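Local coordinates for uncharacterized protein (Burkholderia thailandensis, PDB 6AR7) that is of unknown function but may inhibit lysozyme, or be related to proteins that do, at residues N165-K170 against R219-V224; V97-E102 against A173-D178. All coordinates share one frame; numbering follows the deposited sequence.

Contact 1. Residues N165-K170 against R219-V224; sequences NRYYEK and RFSETV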
ATOM      1  N   ASN A 165      -1.524   5.948 -15.168  1.00 35.22           N
ATOM      2  CA  ASN A 165      -1.994   5.259 -16.362  1.00 36.66           C
ATOM      3  C   ASN A 165      -0.875   5.109 -17.381  1.00 36.43           C
ATOM      4  O   ASN A 165      -0.833   4.114 -18.112  1.00 39.53           O
ATOM      5  CB  ASN A 165      -3.216   5.976 -16.933  1.00 42.48           C
ATOM      6  CG  ASN A 165      -4.430   5.838 -16.016  1.00 50.76           C
ATOM      7  OD1 ASN A 165      -4.691   4.748 -15.494  1.00 47.37           O
ATOM      8  ND2 ASN A 165      -5.162   6.935 -15.802  1.00 44.28           N
ATOM      9  N   ARG A 166       0.051   6.066 -17.413  1.00 35.49           N
ATOM     10  CA  ARG A 166       1.231   5.961 -18.265  1.00 38.01           C
ATOM     11  C   ARG A 166       2.078   4.749 -17.888  1.00 38.54           C
ATOM     12  O   ARG A 166       2.453   3.940 -18.746  1.00 37.60           O
ATOM     13  CB  ARG A 166       2.043   7.242 -18.152  1.00 44.75           C
ATOM     14  CG  ARG A 166       3.272   7.272 -18.986  1.00 53.14           C
ATOM     15  CD  ARG A 166       3.706   8.703 -19.183  1.00 53.00           C
ATOM     16  NE  ARG A 166       4.389   9.266 -18.023  1.00 53.52           N
ATOM     17  CZ  ARG A 166       5.690   9.120 -17.791  1.00 57.38           C
ATOM     18  NH1 ARG A 166       6.441   8.417 -18.634  1.00 61.47           N
ATOM     19  NH2 ARG A 166       6.238   9.676 -16.722  1.00 57.68           N
ATOM     20  N   TYR A 167       2.428   4.622 -16.613  1.00 34.28           N
ATOM     21  CA  TYR A 167       3.216   3.461 -16.221  1.00 32.30           C
ATOM     22  C   TYR A 167       2.391   2.180 -16.264  1.00 31.51           C
ATOM     23  O   TYR A 167       2.940   1.114 -16.555  1.00 32.52           O
ATOM     24  CB  TYR A 167       3.843   3.684 -14.842  1.00 30.34           C
ATOM     25  CG  TYR A 167       5.014   4.624 -14.944  1.00 39.51           C
ATOM     26  CD1 TYR A 167       6.203   4.209 -15.535  1.00 37.92           C
ATOM     27  CD2 TYR A 167       4.931   5.942 -14.483  1.00 41.02           C
ATOM     28  CE1 TYR A 167       7.285   5.064 -15.655  1.00 40.31           C
ATOM     29  CE2 TYR A 167       6.015   6.804 -14.592  1.00 39.00           C
ATOM     30  CZ  TYR A 167       7.190   6.357 -15.180  1.00 43.56           C
ATOM     31  OH  TYR A 167       8.270   7.198 -15.295  1.00 52.30           O
ATOM     32  N   TYR A 168       1.079   2.256 -16.010  1.00 31.95           N
ATOM     33  CA  TYR A 168       0.239   1.067 -16.153  1.00 31.18           C
ATOM     34  C   TYR A 168       0.315   0.519 -17.572  1.00 32.41           C
ATOM     35  O   TYR A 168       0.479  -0.689 -17.784  1.00 32.13           O
ATOM     36  CB  TYR A 168      -1.213   1.384 -15.781  1.00 28.04           C
ATOM     37  CG  TYR A 168      -2.173   0.239 -16.028  1.00 31.06           C
ATOM     38  CD1 TYR A 168      -2.407  -0.708 -15.050  1.00 35.36           C
ATOM     39  CD2 TYR A 168      -2.826   0.095 -17.254  1.00 37.68           C
ATOM     40  CE1 TYR A 168      -3.270  -1.767 -15.270  1.00 36.95           C
ATOM     41  CE2 TYR A 168      -3.696  -0.960 -17.488  1.00 37.74           C
ATOM     42  CZ  TYR A 168      -3.911  -1.890 -16.484  1.00 35.00           C
ATOM     43  OH  TYR A 168      -4.763  -2.950 -16.691  1.00 37.28           O
ATOM     44  N   GLU A 169       0.209   1.397 -18.557  1.00 29.69           N
ATOM     45  CA  GLU A 169       0.232   0.944 -19.945  1.00 32.76           C
ATOM     46  C   GLU A 169       1.617   0.442 -20.347  1.00 32.72           C
ATOM     47  O   GLU A 169       1.736  -0.569 -21.046  1.00 34.71           O
ATOM     48  CB  GLU A 169      -0.237   2.067 -20.866  1.00 36.29           C
ATOM     49  CG  GLU A 169      -1.732   2.318 -20.722  1.00 48.31           C
ATOM     50  CD  GLU A 169      -2.566   1.104 -21.097  1.00 60.70           C
ATOM     51  OE1 GLU A 169      -2.116   0.306 -21.951  1.00 69.75           O
ATOM     52  OE2 GLU A 169      -3.656   0.924 -20.509  1.00 63.33           O
ATOM     53  N   LYS A 170       2.674   1.136 -19.920  1.00 35.40           N
ATOM     54  CA  LYS A 170       4.029   0.655 -20.177  1.00 39.26           C
ATOM     55  C   LYS A 170       4.251  -0.727 -19.558  1.00 40.71           C
ATOM     56  O   LYS A 170       4.849  -1.602 -20.191  1.00 34.32           O
ATOM     57  CB  LYS A 170       5.046   1.674 -19.654  1.00 45.99           C
ATOM     58  CG  LYS A 170       6.508   1.312 -19.900  1.00 62.35           C
ATOM     59  CD  LYS A 170       7.441   2.421 -19.418  1.00 71.75           C
ATOM     60  CE  LYS A 170       8.828   1.886 -19.060  1.00 79.76           C
ATOM     61  NZ  LYS A 170       9.529   2.710 -18.018  1.00 82.17           N
ATOM     62  N   ARG A 219       8.237   0.812 -10.975  1.00 27.49           N
ATOM     63  CA  ARG A 219       9.231  -0.197 -10.657  1.00 26.93           C
ATOM     64  C   ARG A 219       8.930  -1.494 -11.379  1.00 25.93           C
ATOM     65  O   ARG A 219       9.837  -2.131 -11.922  1.00 26.54           O
ATOM     66  CB  ARG A 219       9.301  -0.428  -9.144  1.00 26.58           C
ATOM     67  CG  ARG A 219      10.256  -1.528  -8.771  1.00 24.29           C
ATOM     68  CD  ARG A 219      10.501  -1.578  -7.242  1.00 36.03           C
ATOM     69  NE  ARG A 219      10.902  -0.264  -6.735  1.00 38.86           N
ATOM     70  CZ  ARG A 219      12.124   0.248  -6.847  1.00 53.74           C
ATOM     71  NH1 ARG A 219      13.089  -0.446  -7.439  1.00 60.38           N
ATOM     72  NH2 ARG A 219      12.383   1.460  -6.368  1.00 51.07           N
ATOM     73  N   PHE A 220       7.655  -1.900 -11.403  1.00 24.89           N
ATOM     74  CA  PHE A 220       7.283  -3.095 -12.151  1.00 25.09           C
ATOM     75  C   PHE A 220       7.706  -2.969 -13.602  1.00 30.80           C
ATOM     76  O   PHE A 220       8.239  -3.915 -14.193  1.00 31.30           O
ATOM     77  CB  PHE A 220       5.776  -3.314 -12.086  1.00 29.84           C
ATOM     78  CG  PHE A 220       5.300  -3.922 -10.823  1.00 33.99           C
ATOM     79  CD1 PHE A 220       6.144  -4.676 -10.041  1.00 41.21           C
ATOM     80  CD2 PHE A 220       3.992  -3.735 -10.411  1.00 26.63           C
ATOM     81  CE1 PHE A 220       5.686  -5.250  -8.895  1.00 40.88           C
ATOM     82  CE2 PHE A 220       3.528  -4.303  -9.248  1.00 32.24           C
ATOM     83  CZ  PHE A 220       4.378  -5.057  -8.486  1.00 34.41           C
ATOM     84  N   SER A 221       7.423  -1.812 -14.209  1.00 31.58           N
ATOM     85  CA  SER A 221       7.705  -1.639 -15.627  1.00 30.93           C
ATOM     86  C   SER A 221       9.194  -1.736 -15.909  1.00 31.53           C
ATOM     87  O   SER A 221       9.590  -2.162 -16.998  1.00 36.82           O
ATOM     88  CB  SER A 221       7.163  -0.298 -16.124  1.00 28.14           C
ATOM     89  OG  SER A 221       7.971   0.762 -15.645  1.00 31.10           O
ATOM     90  N   GLU A 222      10.029  -1.379 -14.933  1.00 34.23           N
ATOM     91  CA  GLU A 222      11.477  -1.479 -15.071  1.00 37.13           C
ATOM     92  C   GLU A 222      12.005  -2.849 -14.684  1.00 44.20           C
ATOM     93  O   GLU A 222      13.191  -3.131 -14.890  1.00 45.05           O
ATOM     94  CB  GLU A 222      12.164  -0.425 -14.203  1.00 37.53           C
ATOM     95  CG  GLU A 222      11.833   1.007 -14.577  1.00 36.09           C
ATOM     96  CD  GLU A 222      12.184   1.982 -13.460  1.00 53.89           C
ATOM     97  OE1 GLU A 222      12.318   1.533 -12.297  1.00 57.76           O
ATOM     98  OE2 GLU A 222      12.312   3.193 -13.731  1.00 57.39           O
ATOM     99  N   THR A 223      11.152  -3.711 -14.156  1.00 39.50           N
ATOM    100  CA  THR A 223      11.570  -4.996 -13.633  1.00 38.95           C
ATOM    101  C   THR A 223      11.126  -6.166 -14.492  1.00 41.57           C
ATOM    102  O   THR A 223      11.927  -7.064 -14.757  1.00 40.04           O
ATOM    103  CB  THR A 223      11.023  -5.174 -12.206  1.00 35.65           C
ATOM    104  OG1 THR A 223      11.522  -4.124 -11.362  1.00 34.03           O
ATOM    105  CG2 THR A 223      11.437  -6.518 -11.641  1.00 33.11           C
ATOM    106  N   VAL A 224       9.872  -6.167 -14.956  1.00 36.57           N
ATOM    107  CA  VAL A 224       9.343  -7.334 -15.642  1.00 34.65           C
ATOM    108  C   VAL A 224      10.152  -7.592 -16.899  1.00 39.96           C
ATOM    109  O   VAL A 224      10.623  -6.661 -17.567  1.00 38.59           O
ATOM    110  CB  VAL A 224       7.846  -7.167 -15.967  1.00 36.08           C
ATOM    111  CG1 VAL A 224       7.629  -6.196 -17.157  1.00 33.30           C
ATOM    112  CG2 VAL A 224       7.216  -8.535 -16.250  1.00 39.31           C
TER
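Ser-221 of helix 203-223 meets Lys-170 and Tyr-167 of helix 155-174 in a near-parallel pair of helices within an all-helical fold. The short axes of the two segments run in the same sense at 24°, 9.0 Å apart at their closest. The contact is small, with 152 Å² buried in all.

Near the start of 219-224, the Phe-220 ring leads away from 165-170 toward helix 73-101, where it packs on Glu-93, Leu-96 and Val-100. It also touches Leu-171 of helix 155-174. Ser-221 comes next and points at helix 155-174. Its hydroxyl sits between its backbone N and carbonyl carbon (chi1 73°). There OG is hydrogen-bonded to the carbonyl O of Lys-218, one turn back. Lys-170 NZ adds only a weak hydrogen bond to Ser-221 OG, at 3.4 Å. The lysine chain is extended and runs alongside the serine, with Lys-170 CE 4.0 Å from Ser-221 CB. Glu-222 OE2 is 5.1 Å from Lys-170 NZ, too far for a salt bridge, though the opposite charges may attract. The same OE2 makes a long, weak ion pair with Lys-218. Thr-223 does not reach 165-170; its hydroxyl turns back on its own helix, OG1 donating to Arg-219 O at 2.7 Å. On the other helix, the Tyr-167 ring also lies against Val-214, Leu-217 and Lys-218. It reaches Ser-221 obliquely, with Tyr-167 CD1 3.9 Å from Ser-221 OG.

Contact 2. Residues V97-E102 against A173-D178; sequences VRAVYE and ARMPAD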
ATOM      1  N   VAL A  97       2.713  -9.295  -7.975  1.00 25.62           N
ATOM      2  CA  VAL A  97       4.108  -9.280  -7.550  1.00 30.40           C
ATOM      3  C   VAL A  97       4.814 -10.559  -8.003  1.00 35.81           C
ATOM      4  O   VAL A  97       5.944 -10.523  -8.502  1.00 33.19           O
ATOM      5  CB  VAL A  97       4.184  -9.079  -6.030  1.00 30.70           C
ATOM      6  CG1 VAL A  97       5.600  -9.345  -5.525  1.00 34.26           C
ATOM      7  CG2 VAL A  97       3.747  -7.673  -5.675  1.00 30.65           C
ATOM      8  N   ARG A  98       4.161 -11.707  -7.839  1.00 35.07           N
ATOM      9  CA  ARG A  98       4.797 -12.954  -8.254  1.00 36.81           C
ATOM     10  C   ARG A  98       4.991 -13.009  -9.760  1.00 38.93           C
ATOM     11  O   ARG A  98       6.061 -13.405 -10.237  1.00 39.37           O
ATOM     12  CB  ARG A  98       3.989 -14.160  -7.793  1.00 41.14           C
ATOM     13  CG  ARG A  98       4.628 -15.479  -8.239  1.00 58.53           C
ATOM     14  CD  ARG A  98       3.821 -16.683  -7.816  1.00 73.35           C
ATOM     15  NE  ARG A  98       2.390 -16.469  -7.995  1.00 86.48           N
ATOM     16  CZ  ARG A  98       1.543 -16.229  -6.997  1.00 94.93           C
ATOM     17  NH1 ARG A  98       1.984 -16.178  -5.744  1.00100.41           N
ATOM     18  NH2 ARG A  98       0.256 -16.039  -7.251  1.00 92.81           N
ATOM     19  N   ALA A  99       3.974 -12.609 -10.525  1.00 31.96           N
ATOM     20  CA  ALA A  99       4.098 -12.651 -11.976  1.00 32.32           C
ATOM     21  C   ALA A  99       5.245 -11.774 -12.461  1.00 35.33           C
ATOM     22  O   ALA A  99       5.947 -12.137 -13.405  1.00 38.86           O
ATOM     23  CB  ALA A  99       2.787 -12.210 -12.625  1.00 41.69           C
ATOM     24  N   VAL A 100       5.467 -10.624 -11.828  1.00 32.36           N
ATOM     25  CA  VAL A 100       6.567  -9.769 -12.261  1.00 34.55           C
ATOM     26  C   VAL A 100       7.910 -10.386 -11.878  1.00 31.95           C
ATOM     27  O   VAL A 100       8.814 -10.506 -12.709  1.00 35.95           O
ATOM     28  CB  VAL A 100       6.416  -8.345 -11.692  1.00 37.68           C
ATOM     29  CG1 VAL A 100       7.729  -7.573 -11.841  1.00 36.80           C
ATOM     30  CG2 VAL A 100       5.288  -7.604 -12.428  1.00 32.61           C
ATOM     31  N   TYR A 101       8.067 -10.781 -10.617  1.00 28.14           N
ATOM     32  CA  TYR A 101       9.392 -11.171 -10.160  1.00 28.32           C
ATOM     33  C   TYR A 101       9.778 -12.602 -10.506  1.00 32.71           C
ATOM     34  O   TYR A 101      10.968 -12.931 -10.433  1.00 41.64           O
ATOM     35  CB  TYR A 101       9.511 -10.936  -8.657  1.00 29.08           C
ATOM     36  CG  TYR A 101       9.715  -9.477  -8.339  1.00 30.42           C
ATOM     37  CD1 TYR A 101      10.981  -8.907  -8.423  1.00 24.69           C
ATOM     38  CD2 TYR A 101       8.652  -8.670  -7.961  1.00 29.40           C
ATOM     39  CE1 TYR A 101      11.184  -7.567  -8.119  1.00 27.61           C
ATOM     40  CE2 TYR A 101       8.843  -7.326  -7.653  1.00 33.94           C
ATOM     41  CZ  TYR A 101      10.107  -6.788  -7.731  1.00 31.97           C
ATOM     42  OH  TYR A 101      10.297  -5.469  -7.435  1.00 32.54           O
ATOM     43  N   GLU A 102       8.835 -13.448 -10.914  1.00 36.87           N
ATOM     44  CA  GLU A 102       9.245 -14.765 -11.385  1.00 48.14           C
ATOM     45  C   GLU A 102       9.916 -14.704 -12.751  1.00 49.47           C
ATOM     46  O   GLU A 102      10.475 -15.708 -13.196  1.00 41.90           O
ATOM     47  CB  GLU A 102       8.047 -15.714 -11.426  1.00 51.32           C
ATOM     48  CG  GLU A 102       7.042 -15.413 -12.539  1.00 59.05           C
ATOM     49  CD  GLU A 102       5.948 -16.471 -12.632  1.00 68.58           C
ATOM     50  OE1 GLU A 102       6.018 -17.465 -11.870  1.00 78.27           O
ATOM     51  OE2 GLU A 102       5.021 -16.306 -13.461  1.00 59.50           O
ATOM     52  N   ALA A 173       2.255  -3.534 -21.444  1.00 46.46           N
ATOM     53  CA  ALA A 173       2.859  -3.906 -22.719  1.00 54.75           C
ATOM     54  C   ALA A 173       4.122  -4.743 -22.537  1.00 53.43           C
ATOM     55  O   ALA A 173       4.450  -5.550 -23.411  1.00 55.60           O
ATOM     56  CB  ALA A 173       3.162  -2.662 -23.551  1.00 56.52           C
ATOM     57  N   ARG A 174       4.861  -4.548 -21.445  1.00 50.40           N
ATOM     58  CA  ARG A 174       6.115  -5.271 -21.253  1.00 54.58           C
ATOM     59  C   ARG A 174       5.932  -6.629 -20.588  1.00 57.14           C
ATOM     60  O   ARG A 174       6.893  -7.402 -20.515  1.00 63.87           O
ATOM     61  CB  ARG A 174       7.099  -4.428 -20.434  1.00 51.72           C
ATOM     62  CG  ARG A 174       7.808  -3.359 -21.252  1.00 53.98           C
ATOM     63  CD  ARG A 174       8.653  -2.468 -20.374  1.00 61.64           C
ATOM     64  NE  ARG A 174       9.210  -1.341 -21.113  1.00 75.24           N
ATOM     65  CZ  ARG A 174      10.380  -0.773 -20.835  1.00 78.92           C
ATOM     66  NH1 ARG A 174      11.111  -1.223 -19.824  1.00 79.75           N
ATOM     67  NH2 ARG A 174      10.813   0.248 -21.561  1.00 76.24           N
HETATM   68  N   MSE A 175       4.734  -6.945 -20.116  1.00 50.13           N
HETATM   69  CA  MSE A 175       4.500  -8.213 -19.446  1.00 50.75           C
HETATM   70  C   MSE A 175       4.188  -9.356 -20.391  1.00 52.07           C
HETATM   71  O   MSE A 175       3.638  -9.132 -21.468  1.00 53.97           O
HETATM   72  CB  MSE A 175       3.351  -8.080 -18.465  1.00 45.48           C
HETATM   73  CG  MSE A 175       3.690  -7.257 -17.286  1.00 61.49           C
HETATM   74 SE   MSE A 175       2.153  -7.295 -16.168  1.00 63.88          SE
HETATM   75  CE  MSE A 175       2.557  -8.902 -15.140  1.00 55.54           C
ATOM     76  N   PRO A 176       4.510 -10.583 -19.969  1.00 53.35           N
ATOM     77  CA  PRO A 176       4.050 -11.762 -20.714  1.00 60.12           C
ATOM     78  C   PRO A 176       2.528 -11.812 -20.763  1.00 65.47           C
ATOM     79  O   PRO A 176       1.841 -11.488 -19.784  1.00 56.00           O
ATOM     80  CB  PRO A 176       4.632 -12.945 -19.929  1.00 57.32           C
ATOM     81  CG  PRO A 176       5.691 -12.371 -19.051  1.00 54.32           C
ATOM     82  CD  PRO A 176       5.250 -10.961 -18.750  1.00 52.54           C
ATOM     83  N   ALA A 177       2.015 -12.185 -21.941  1.00 72.35           N
ATOM     84  CA  ALA A 177       0.581 -12.205 -22.205  1.00 75.33           C
ATOM     85  C   ALA A 177      -0.195 -13.000 -21.166  1.00 75.38           C
ATOM     86  O   ALA A 177      -1.360 -12.690 -20.893  1.00 77.52           O
ATOM     87  CB  ALA A 177       0.327 -12.779 -23.601  1.00 78.58           C
ATOM     88  N   ASP A 178       0.416 -14.036 -20.591  1.00 77.31           N
ATOM     89  CA  ASP A 178      -0.283 -14.867 -19.617  1.00 82.09           C
ATOM     90  C   ASP A 178      -0.685 -14.080 -18.370  1.00 87.41           C
ATOM     91  O   ASP A 178      -1.806 -14.227 -17.863  1.00 91.35           O
ATOM     92  CB  ASP A 178       0.608 -16.046 -19.225  1.00 77.71           C
TER
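Met-175, Val-100 and Ala-99 make this contact, and all three are buried. It joins the C-terminal end of helix 73-101 to the turn that follows helix 155-174 in the helical fold. The contact is purely apolar and buries 103 Å² in all.

Met-175 is present as selenomethionine, with selenium in place of sulfur. It has the largest share, 50 Å². It is the first residue after helix 155-174 to leave helical backbone angles, and Pro-176 follows it. Its CG is anti to the carbonyl carbon (chi1 -70°). The chain then runs straight through chi2 and turns about the CG-SE bond (chi3 88°). This turn brings the terminal methyl CE to helix 73-101, so the methyl does the touching.

Val-100 gives 24 Å² and meets that methyl with one branch. Val-100 CG2 lies 4.1 Å from Met-175 CE, and the two side chains cross at about a right angle. The other branch, CG1, is turned to the ring of Phe-220 on helix 203-223.

Ala-99 gives 23 Å². Its CB points at the 173-178 segment and lies 4.2 Å from Met-175 CE. The methyl therefore rests against two consecutive residues of the helix. Ala-99 also touches Ser-179 and Thr-182, while Met-175 touches Leu-183 of helix 180-197 and Val-224. The contact thus sits where several helix ends come together.

No hydrogen bond or charge pair crosses between the two segments. Their direct attraction is therefore van der Waals contact through a single methyl group, favoured by burial of its apolar surface, with no polar bond to fix its direction.

Overall arrangement
Contacts 1 and 2 lie at the same end of the helical fold, with centres 10 Å apart. They share helix 155-174: contact 1 uses its later turns, and contact 2 its last residues and the turn beyond. Along the chain the order is 97-102, 165-170, 173-178, 219-224, so the segments alternate. The contacts also touch directly. Thr-223 CG2 lies 3.7 Å from Tyr-101 CE1, and Arg-174 NH1 makes a weak hydrogen bond to Ser-221 O. Together they bring the ends of helices 73-101, 155-174 and 203-223 into one packed region, joining parts of the chain that are far apart in sequence.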